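Local coordinates for protein phage related exonuclease (Haemophilus somnus 129PT, PDB 3K93) that probably degrades DNA as a phage-type exonuclease, probably metal-dependent, in a three-chain assembly that recalls the lambda exonuclease trimer, at residues 122-125 / 126-129; 181-185 / 186-190; 195-198 / 199-202; 90-93 / 94-97. All blocks are in the same frame, centred on the assembly; numbering follows the deposited sequence.

Contact 1: residues 122-125 / 126-129; sequences PFFT and DEAQ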
loop_
_atom_site.group_PDB
_atom_site.type_symbol
_atom_site.label_atom_id
_atom_site.label_comp_id
_atom_site.label_asym_id
_atom_site.label_seq_id
_atom_site.Cartn_x
_atom_site.Cartn_y
_atom_site.Cartn_z
ATOM N N PRO A 122 -16.707 8.679 9.914
ATOM C CA PRO A 122 -17.702 8.855 8.858
ATOM C C PRO A 122 -18.903 9.733 9.273
ATOM O O PRO A 122 -19.939 9.240 9.742
ATOM C CB PRO A 122 -18.146 7.435 8.554
ATOM C CG PRO A 122 -17.949 6.685 9.846
ATOM C CD PRO A 122 -16.836 7.370 10.585
ATOM N N PHE A 123 -18.715 11.037 9.127
ATOM C CA PHE A 123 -19.743 11.985 9.362
ATOM C C PHE A 123 -20.902 11.787 8.405
ATOM O O PHE A 123 -22.045 12.011 8.795
ATOM C CB PHE A 123 -19.226 13.420 9.170
ATOM C CG PHE A 123 -18.328 13.903 10.285
ATOM C CD1 PHE A 123 -18.866 14.519 11.402
ATOM C CD2 PHE A 123 -16.952 13.773 10.194
ATOM C CE1 PHE A 123 -18.056 14.979 12.434
ATOM C CE2 PHE A 123 -16.149 14.219 11.215
ATOM C CZ PHE A 123 -16.720 14.831 12.349
ATOM N N PHE A 124 -20.616 11.425 7.145
ATOM C CA PHE A 124 -21.623 11.504 6.082
ATOM C C PHE A 124 -22.279 10.162 5.919
ATOM O O PHE A 124 -21.631 9.170 6.085
ATOM C CB PHE A 124 -20.959 12.025 4.817
ATOM C CG PHE A 124 -20.268 13.343 5.044
ATOM C CD1 PHE A 124 -21.008 14.461 5.394
ATOM C CD2 PHE A 124 -18.889 13.460 4.968
ATOM C CE1 PHE A 124 -20.373 15.675 5.648
ATOM C CE2 PHE A 124 -18.262 14.655 5.206
ATOM C CZ PHE A 124 -19.008 15.769 5.567
ATOM N N THR A 125 -23.568 10.129 5.598
ATOM C CA THR A 125 -24.265 8.838 5.600
ATOM C C THR A 125 -23.711 7.847 4.572
ATOM O O THR A 125 -23.549 6.658 4.923
ATOM C CB THR A 125 -25.776 8.964 5.449
ATOM O OG1 THR A 125 -26.078 9.747 4.290
ATOM C CG2 THR A 125 -26.363 9.608 6.689
ATOM N N ASP A 126 -23.397 8.303 3.347
ATOM C CA ASP A 126 -22.782 7.410 2.334
ATOM C C ASP A 126 -21.419 6.907 2.827
ATOM O O ASP A 126 -21.122 5.721 2.729
ATOM C CB ASP A 126 -22.731 8.007 0.904
ATOM C CG ASP A 126 -21.886 9.295 0.784
ATOM O OD1 ASP A 126 -21.602 9.961 1.801
ATOM O OD2 ASP A 126 -21.531 9.672 -0.365
ATOM N N GLU A 127 -20.668 7.790 3.443
ATOM C CA GLU A 127 -19.372 7.479 3.994
ATOM C C GLU A 127 -19.434 6.408 5.074
ATOM O O GLU A 127 -18.593 5.503 5.100
ATOM C CB GLU A 127 -18.732 8.757 4.563
ATOM C CG GLU A 127 -17.256 8.611 4.952
ATOM C CD GLU A 127 -16.703 9.858 5.655
ATOM O OE1 GLU A 127 -17.505 10.807 6.025
ATOM O OE2 GLU A 127 -15.470 9.861 5.862
ATOM N N ALA A 128 -20.423 6.513 5.959
ATOM C CA ALA A 128 -20.634 5.543 7.037
ATOM C C ALA A 128 -21.014 4.187 6.488
ATOM O O ALA A 128 -20.479 3.173 6.921
ATOM C CB ALA A 128 -21.682 6.050 8.012
ATOM N N GLN A 129 -21.943 4.162 5.541
ATOM C CA GLN A 129 -22.350 2.923 4.877
ATOM C C GLN A 129 -21.183 2.206 4.224
ATOM O O GLN A 129 -21.035 0.999 4.366
ATOM C CB GLN A 129 -23.427 3.213 3.825
ATOM C CG GLN A 129 -24.802 3.303 4.451
ATOM C CD GLN A 129 -25.789 4.163 3.657
ATOM O OE1 GLN A 129 -25.458 4.717 2.614
ATOM N NE2 GLN A 129 -27.003 4.284 4.167
#
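Glu127 reaches back past the start of its own helix toward Phe124. Its OE1 accepts a weak hydrogen bond from Phe124 N at 3.4 Å, long but nearly straight (165°). Glu127 CG stands anti to its own N (chi1 -170°) and the chain is extended beyond it, which carries the carboxylate back to Pro122 and Phe124. Glu127 OE1 also lies 3.2 Å from Phe124 CD2, and the ring and carboxylate planes are only 18° apart. The second oxygen, OE2, makes a salt bridge with Lys46 of the second subunit. Asp126 divides its oxygens in a similar way. Asp126 OD1 takes a weak, bent bond from Glu127 N at 2.9 Å; Asp126 OD2 is hydrogen-bonded to Tyr214 OH of the second subunit. Thr125 N is hydrogen-bonded to Glu221 OE1 of that subunit. Regular helical bonds start here: Ala128 N to Phe124 O is 2.9 Å, and Gln129 N to Thr125 O is 3.0 Å. Pro122 packs tightly against the first turn, with its CB 3.5 Å from Ala128 CA. Phe124 is the N-cap, and Glu127, three residues on, accepts weakly from the N-cap N-H, which is one half of a capping box at the start of helix 125-135.

Contact 2: residues 181-185 / 186-190; sequences EQIPQ and IRRIT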
loop_
_atom_site.group_PDB
_atom_site.type_symbol
_atom_site.label_atom_id
_atom_site.label_comp_id
_atom_site.label_asym_id
_atom_site.label_seq_id
_atom_site.Cartn_x
_atom_site.Cartn_y
_atom_site.Cartn_z
ATOM N N GLU A 181 -13.668 18.838 19.989
ATOM C CA GLU A 181 -14.450 19.481 21.035
ATOM C C GLU A 181 -15.261 20.686 20.549
ATOM O O GLU A 181 -16.202 21.067 21.205
ATOM C CB GLU A 181 -13.531 19.935 22.157
ATOM C CG GLU A 181 -13.044 18.794 22.976
ATOM C CD GLU A 181 -12.091 19.209 24.097
ATOM O OE1 GLU A 181 -11.636 20.372 24.108
ATOM O OE2 GLU A 181 -11.785 18.339 24.948
ATOM N N GLN A 182 -14.886 21.280 19.426
ATOM C CA GLN A 182 -15.690 22.317 18.804
ATOM C C GLN A 182 -16.930 21.825 18.110
ATOM O O GLN A 182 -17.754 22.624 17.778
ATOM C CB GLN A 182 -14.881 23.013 17.739
ATOM C CG GLN A 182 -13.781 23.815 18.319
ATOM C CD GLN A 182 -13.539 24.988 17.472
ATOM O OE1 GLN A 182 -13.939 26.095 17.816
ATOM N NE2 GLN A 182 -12.998 24.741 16.270
ATOM N N ILE A 183 -17.044 20.530 17.841
ATOM C CA ILE A 183 -18.141 20.028 17.037
ATOM C C ILE A 183 -19.183 19.549 18.020
ATOM O O ILE A 183 -18.866 18.785 18.899
ATOM C CB ILE A 183 -17.712 18.842 16.143
ATOM C CG1 ILE A 183 -16.496 19.192 15.278
ATOM C CG2 ILE A 183 -18.853 18.351 15.280
ATOM C CD1 ILE A 183 -15.932 17.929 14.514
ATOM N N PRO A 184 -20.433 20.011 17.896
ATOM C CA PRO A 184 -21.486 19.459 18.738
ATOM C C PRO A 184 -21.516 17.914 18.760
ATOM O O PRO A 184 -21.393 17.244 17.706
ATOM C CB PRO A 184 -22.751 19.991 18.092
ATOM C CG PRO A 184 -22.355 21.254 17.495
ATOM C CD PRO A 184 -20.954 21.025 16.977
ATOM N N GLN A 185 -21.656 17.362 19.952
ATOM C CA GLN A 185 -21.667 15.942 20.115
ATOM C C GLN A 185 -22.722 15.246 19.265
ATOM O O GLN A 185 -22.445 14.177 18.728
ATOM C CB GLN A 185 -21.844 15.540 21.563
ATOM C CG GLN A 185 -21.397 14.107 21.841
ATOM C CD GLN A 185 -21.617 13.728 23.268
ATOM O OE1 GLN A 185 -22.771 13.702 23.732
ATOM N NE2 GLN A 185 -20.519 13.446 23.998
ATOM N N ILE A 186 -23.893 15.845 19.092
ATOM C CA ILE A 186 -24.903 15.232 18.238
ATOM C C ILE A 186 -24.460 15.103 16.780
ATOM O O ILE A 186 -24.957 14.225 16.115
ATOM C CB ILE A 186 -26.360 15.840 18.341
ATOM C CG1 ILE A 186 -26.377 17.344 18.179
ATOM C CG2 ILE A 186 -27.072 15.457 19.702
ATOM C CD1 ILE A 186 -25.766 17.829 16.941
ATOM N N ARG A 187 -23.500 15.909 16.305
ATOM C CA ARG A 187 -22.949 15.721 14.948
ATOM C C ARG A 187 -21.809 14.702 14.859
ATOM O O ARG A 187 -21.318 14.401 13.747
ATOM C CB ARG A 187 -22.475 17.047 14.372
ATOM C CG ARG A 187 -23.655 17.971 13.975
ATOM C CD ARG A 187 -23.197 19.361 13.778
ATOM N NE ARG A 187 -24.308 20.264 13.478
ATOM C CZ ARG A 187 -24.164 21.551 13.165
ATOM N NH1 ARG A 187 -22.959 22.106 13.114
ATOM N NH2 ARG A 187 -25.231 22.290 12.901
ATOM N N ARG A 188 -21.395 14.168 16.004
ATOM C CA ARG A 188 -20.266 13.241 16.046
ATOM C C ARG A 188 -20.686 11.790 16.249
ATOM O O ARG A 188 -19.859 10.963 16.579
ATOM C CB ARG A 188 -19.257 13.683 17.115
ATOM C CG ARG A 188 -18.475 14.886 16.653
ATOM C CD ARG A 188 -17.375 15.285 17.628
ATOM N NE ARG A 188 -17.883 16.031 18.776
ATOM C CZ ARG A 188 -17.885 15.617 20.042
ATOM N NH1 ARG A 188 -17.414 14.429 20.400
ATOM N NH2 ARG A 188 -18.379 16.407 20.987
ATOM N N ILE A 189 -21.978 11.495 16.072
ATOM C CA ILE A 189 -22.463 10.115 16.041
ATOM C C ILE A 189 -23.158 9.937 14.704
ATOM O O ILE A 189 -24.005 10.736 14.357
ATOM C CB ILE A 189 -23.378 9.744 17.277
ATOM C CG1 ILE A 189 -23.916 8.313 17.133
ATOM C CG2 ILE A 189 -24.496 10.717 17.464
ATOM C CD1 ILE A 189 -24.518 7.734 18.415
ATOM N N THR A 190 -22.772 8.916 13.950
ATOM C CA THR A 190 -23.466 8.531 12.738
ATOM C C THR A 190 -23.764 7.063 12.857
ATOM O O THR A 190 -22.847 6.265 13.117
ATOM C CB THR A 190 -22.635 8.784 11.466
ATOM O OG1 THR A 190 -22.313 10.171 11.389
ATOM C CG2 THR A 190 -23.425 8.401 10.176
HETATM O O HOH W 1 -17.785 14.414 23.486
#
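A bend at chi3 (-79°) turns the guanidinium of Arg188 back onto the carbonyl of Ile183, five residues earlier. CG lies anti to the carbonyl carbon of Arg188 (chi1 -74°), and the chain passes across Ile183, with Arg188 CG 3.7 Å from Ile183 CG2. The grip is side-on, by two nitrogens on one oxygen. Arg188 NE is 2.9 Å from Ile183 O and sits above the carbonyl plane. Arg188 NH2 is 3.2 Å from Ile183 O and approaches almost in line with the C=O. The oxygen lies in the guanidinium plane for both bonds. The backbone between them forms a 3-10 turn that leads into strand 189-195, one of the two outer strands, within this chain, of the four-stranded mixed sheet. The turn is held by Arg187 N to Pro184 O (2.9 Å) and Arg188 N to Gln185 O (2.9 Å). CA of Gln185 lies over one face of the guanidinium. The extended Gln185 side chain ends at a water, which accepts from Gln185 NE2 at 2.9 Å and from Arg188 NH1 at 3.1 Å. NH1 also donates to Leu159 O. Ile183 packs on Phe123 and on Phe50 of the second subunit. Pro184 CB meets Ile186 CD1 at 3.9 Å.

Contact 3: residues 195-198 / 199-202; sequences QRDN and ELID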
loop_
_atom_site.group_PDB
_atom_site.type_symbol
_atom_site.label_atom_id
_atom_site.label_comp_id
_atom_site.label_asym_id
_atom_site.label_seq_id
_atom_site.Cartn_x
_atom_site.Cartn_y
_atom_site.Cartn_z
ATOM N N GLN A 195 -30.134 -4.728 8.613
ATOM C CA GLN A 195 -31.221 -5.673 8.815
ATOM C C GLN A 195 -30.642 -7.093 8.841
ATOM O O GLN A 195 -29.718 -7.372 8.109
ATOM C CB GLN A 195 -32.273 -5.581 7.686
ATOM C CG GLN A 195 -33.007 -4.236 7.556
ATOM C CD GLN A 195 -33.662 -3.812 8.859
ATOM O OE1 GLN A 195 -34.129 -4.653 9.631
ATOM N NE2 GLN A 195 -33.679 -2.515 9.122
ATOM N N ARG A 196 -31.194 -7.973 9.682
ATOM C CA ARG A 196 -30.819 -9.402 9.691
ATOM C C ARG A 196 -31.034 -9.940 8.296
ATOM O O ARG A 196 -32.012 -9.620 7.687
ATOM C CB ARG A 196 -31.717 -10.172 10.643
ATOM C CG ARG A 196 -31.426 -11.655 10.715
ATOM C CD ARG A 196 -32.503 -12.380 11.471
ATOM N NE ARG A 196 -32.100 -13.771 11.678
ATOM C CZ ARG A 196 -31.419 -14.229 12.725
ATOM N NH1 ARG A 196 -31.085 -13.448 13.748
ATOM N NH2 ARG A 196 -31.107 -15.521 12.770
ATOM N N ASP A 197 -30.112 -10.729 7.780
ATOM C CA ASP A 197 -30.255 -11.271 6.437
ATOM C C ASP A 197 -29.857 -12.713 6.513
ATOM O O ASP A 197 -28.661 -13.026 6.524
ATOM C CB ASP A 197 -29.373 -10.493 5.459
ATOM C CG ASP A 197 -29.387 -11.065 4.034
ATOM O OD1 ASP A 197 -29.886 -12.197 3.805
ATOM O OD2 ASP A 197 -28.857 -10.364 3.139
ATOM N N ASN A 198 -30.871 -13.589 6.582
ATOM C CA ASN A 198 -30.664 -15.042 6.752
ATOM C C ASN A 198 -29.870 -15.700 5.631
ATOM O O ASN A 198 -29.190 -16.684 5.871
ATOM C CB ASN A 198 -32.005 -15.783 6.964
ATOM C CG ASN A 198 -32.696 -15.371 8.266
ATOM O OD1 ASN A 198 -32.045 -15.125 9.278
ATOM N ND2 ASN A 198 -34.009 -15.257 8.227
ATOM N N GLU A 199 -29.948 -15.161 4.418
ATOM C CA GLU A 199 -29.085 -15.635 3.327
ATOM C C GLU A 199 -27.620 -15.314 3.600
ATOM O O GLU A 199 -26.748 -16.116 3.288
ATOM C CB GLU A 199 -29.519 -15.073 1.963
ATOM C CG GLU A 199 -30.753 -15.815 1.378
ATOM C CD GLU A 199 -31.158 -15.293 -0.002
ATOM O OE1 GLU A 199 -30.402 -14.451 -0.564
ATOM O OE2 GLU A 199 -32.223 -15.715 -0.516
ATOM N N LEU A 200 -27.360 -14.151 4.186
ATOM C CA LEU A 200 -26.014 -13.798 4.600
ATOM C C LEU A 200 -25.529 -14.670 5.759
ATOM O O LEU A 200 -24.356 -15.031 5.794
ATOM C CB LEU A 200 -25.920 -12.331 5.002
ATOM C CG LEU A 200 -24.875 -11.506 4.261
ATOM C CD1 LEU A 200 -25.002 -11.799 2.716
ATOM C CD2 LEU A 200 -25.062 -9.964 4.583
ATOM N N ILE A 201 -26.420 -15.004 6.698
ATOM C CA ILE A 201 -26.046 -15.868 7.802
ATOM C C ILE A 201 -25.692 -17.254 7.244
ATOM O O ILE A 201 -24.708 -17.831 7.646
ATOM C CB ILE A 201 -27.110 -15.928 8.926
ATOM C CG1 ILE A 201 -27.218 -14.533 9.609
ATOM C CG2 ILE A 201 -26.750 -17.072 9.956
ATOM C CD1 ILE A 201 -28.588 -14.193 10.264
ATOM N N ASP A 202 -26.466 -17.743 6.286
ATOM C CA ASP A 202 -26.132 -18.989 5.595
ATOM C C ASP A 202 -24.792 -18.926 4.879
ATOM O O ASP A 202 -24.063 -19.875 4.897
ATOM C CB ASP A 202 -27.216 -19.369 4.595
ATOM C CG ASP A 202 -28.464 -19.847 5.258
ATOM O OD1 ASP A 202 -28.386 -20.308 6.404
ATOM O OD2 ASP A 202 -29.539 -19.757 4.629
#
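OD1 of Asp197 accepts from two backbone N-H groups of the following turn, those of Glu199 and Leu200. Both bonds are weak. Glu199 N is 3.0 Å from Asp197 OD1 and its bond is bent, while Leu200 N, at 3.2 Å from the same oxygen, points more directly at it (157°). With CG anti to its own N (chi1 176°), the Asp197 carboxylate sits at the helix start, and Asp197 CG lies 3.8 Å from Leu200 CB. Its negative charge probably suits the positive end of the helix dipole. The main chain adds Ile201 N to Asp197 O at 3.0 Å and Asp202 N to Asn198 O at 3.0 Å. A second cluster forms on another side of the turn. Arg196 NE donates to a lone pair of Asn198 OD1 at 2.8 Å, in the carbonyl plane. CD1 of Ile201 lies over one face of the Arg196 guanidinium, toward its rim, and is 3.7 Å from Asn198 OD1. Arg196 NH1 donates to Cys150 O, and Gln142 OE1 accepts from Asp197 N. Leu200 and Ile201 also rest on helix 137-148. The arrangement is that of an aspartate N-cap, here at the start of helix 198-221, just after strand 189-195.

Contact 4: residues 90-93 / 94-97; sequences RENE and FITG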
loop_
_atom_site.group_PDB
_atom_site.type_symbol
_atom_site.label_atom_id
_atom_site.label_comp_id
_atom_site.label_asym_id
_atom_site.label_seq_id
_atom_site.Cartn_x
_atom_site.Cartn_y
_atom_site.Cartn_z
ATOM N N ARG A 90 -20.726 -15.273 23.301
ATOM C CA ARG A 90 -21.474 -16.438 22.890
ATOM C C ARG A 90 -20.744 -17.105 21.764
ATOM O O ARG A 90 -19.838 -16.510 21.149
ATOM C CB ARG A 90 -22.867 -16.057 22.451
ATOM C CG ARG A 90 -23.764 -15.597 23.583
ATOM C CD ARG A 90 -25.135 -15.254 23.024
ATOM N NE ARG A 90 -26.069 -14.840 24.059
ATOM C CZ ARG A 90 -27.386 -14.770 23.899
ATOM N NH1 ARG A 90 -27.971 -15.086 22.752
ATOM N NH2 ARG A 90 -28.126 -14.373 24.894
ATOM N N GLU A 91 -21.125 -18.354 21.516
ATOM C CA GLU A 91 -20.645 -19.087 20.373
ATOM C C GLU A 91 -21.590 -20.160 19.929
ATOM O O GLU A 91 -22.432 -20.594 20.693
ATOM C CB GLU A 91 -19.294 -19.709 20.650
ATOM C CG GLU A 91 -19.223 -20.669 21.788
ATOM C CD GLU A 91 -17.780 -21.083 22.002
ATOM O OE1 GLU A 91 -17.000 -20.257 22.531
ATOM O OE2 GLU A 91 -17.405 -22.202 21.590
ATOM N N ASN A 92 -21.445 -20.569 18.675
ATOM C CA ASN A 92 -22.179 -21.670 18.160
ATOM C C ASN A 92 -21.136 -22.582 17.535
ATOM O O ASN A 92 -19.985 -22.517 17.950
ATOM C CB ASN A 92 -23.322 -21.201 17.235
ATOM C CG ASN A 92 -22.858 -20.377 16.034
ATOM O OD1 ASN A 92 -21.742 -20.527 15.532
ATOM N ND2 ASN A 92 -23.750 -19.494 15.557
ATOM N N GLU A 93 -21.486 -23.409 16.557
ATOM C CA GLU A 93 -20.502 -24.310 16.008
ATOM C C GLU A 93 -19.555 -23.632 15.021
ATOM O O GLU A 93 -18.586 -24.234 14.632
ATOM C CB GLU A 93 -21.153 -25.539 15.370
ATOM C CG GLU A 93 -22.012 -26.348 16.315
ATOM C CD GLU A 93 -21.308 -26.768 17.614
ATOM O OE1 GLU A 93 -20.074 -27.030 17.613
ATOM O OE2 GLU A 93 -22.014 -26.845 18.659
ATOM N N PHE A 94 -19.812 -22.381 14.660
ATOM C CA PHE A 94 -19.050 -21.704 13.602
ATOM C C PHE A 94 -18.279 -20.476 14.056
ATOM O O PHE A 94 -17.122 -20.262 13.655
ATOM C CB PHE A 94 -20.003 -21.331 12.483
ATOM C CG PHE A 94 -20.695 -22.515 11.872
ATOM C CD1 PHE A 94 -20.111 -23.195 10.823
ATOM C CD2 PHE A 94 -21.908 -22.946 12.363
ATOM C CE1 PHE A 94 -20.715 -24.300 10.257
ATOM C CE2 PHE A 94 -22.541 -24.055 11.816
ATOM C CZ PHE A 94 -21.941 -24.748 10.755
ATOM N N ILE A 95 -18.908 -19.690 14.914
ATOM C CA ILE A 95 -18.415 -18.376 15.260
ATOM C C ILE A 95 -18.500 -18.121 16.758
ATOM O O ILE A 95 -19.170 -18.849 17.493
ATOM C CB ILE A 95 -19.180 -17.259 14.488
ATOM C CG1 ILE A 95 -20.662 -17.238 14.852
ATOM C CG2 ILE A 95 -19.031 -17.450 12.961
ATOM C CD1 ILE A 95 -21.348 -15.977 14.377
ATOM N N THR A 96 -17.788 -17.099 17.202
ATOM C CA THR A 96 -17.874 -16.628 18.577
ATOM C C THR A 96 -17.980 -15.113 18.490
ATOM O O THR A 96 -17.519 -14.498 17.528
ATOM C CB THR A 96 -16.647 -17.015 19.449
ATOM O OG1 THR A 96 -15.519 -16.305 18.979
ATOM C CG2 THR A 96 -16.319 -18.499 19.355
ATOM N N GLY A 97 -18.620 -14.514 19.482
ATOM C CA GLY A 97 -18.806 -13.094 19.484
ATOM C C GLY A 97 -19.141 -12.561 20.856
ATOM O O GLY A 97 -19.743 -13.255 21.663
#
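Residues 90-93 and 94-97 run antiparallel, their directions 170° apart, with Arg90 and Gly97 a hydrogen-bonded pair and Glu91 and Thr96 a non-hydrogen-bonded one. The side chain of Asn92 holds the turn between them. Its CG lies between the backbone N and the carbonyl carbon (chi1 59°), which aims OD1 into the bend. Asn92 OD1 accepts from Phe94 N at 2.8 Å. Ile95 N also donates to Asn92 OD1, at 3.0 Å. The two donors come from opposite faces of the amide plane, and both bonds are fairly straight. The first of them makes an Asx turn, which closes this short beta hairpin of strands 90-91 and 95-97. In the hairpin Arg90 N donates to Gly97 O at 2.8 Å, and Gly97 N returns a bond to Arg90 O at 2.9 Å. Nearer the turn, Asn92 N donates to Ile95 O at 3.1 Å. Strand 10-11 lies parallel to 95-97 on its other side and completes a three-stranded mixed sheet. Asn92 OD1 also touches apolar groups, lying 3.5 Å from Ile95 CG1 and near the plane of the Phe94 ring, at its edge. Ile95 and Phe94 pack in turn on helix 198-221. Glu91 and Thr96 point the same way from the sheet and lie side by side, with Glu91 CB 3.5 Å from Thr96 CG2. The carboxylate of Glu91 forms a salt bridge with Lys9. Arg90 extends its guanidinium away from the hairpin, where NH1 donates to Leu147 O and Trp148 receives a cation-pi contact.

How the contacts relate
Along the chain the order is contact 4, contact 1, contact 2, contact 3. Contacts 1 and 2 touch, their centres about 14 Å apart: OG1 of Thr190, on strand 189-195, meets the carbonyl oxygens of Pro122 and Phe123. Strand 189-195 begins in contact 2 and ends in contact 3; their centres lie about 32 Å apart. Contacts 3 and 4 do not touch, but their centres are about 16 Å apart. Both pack on helix 137-148, and helix 198-221 starts in contact 3 and touches contact 4. Contacts 1 and 4 lie on opposite sides of the chain's centre. The second subunit reaches contacts 1 and 2 and touches neither 3 nor 4, so contacts 1 and 2 lie at the interface with that subunit.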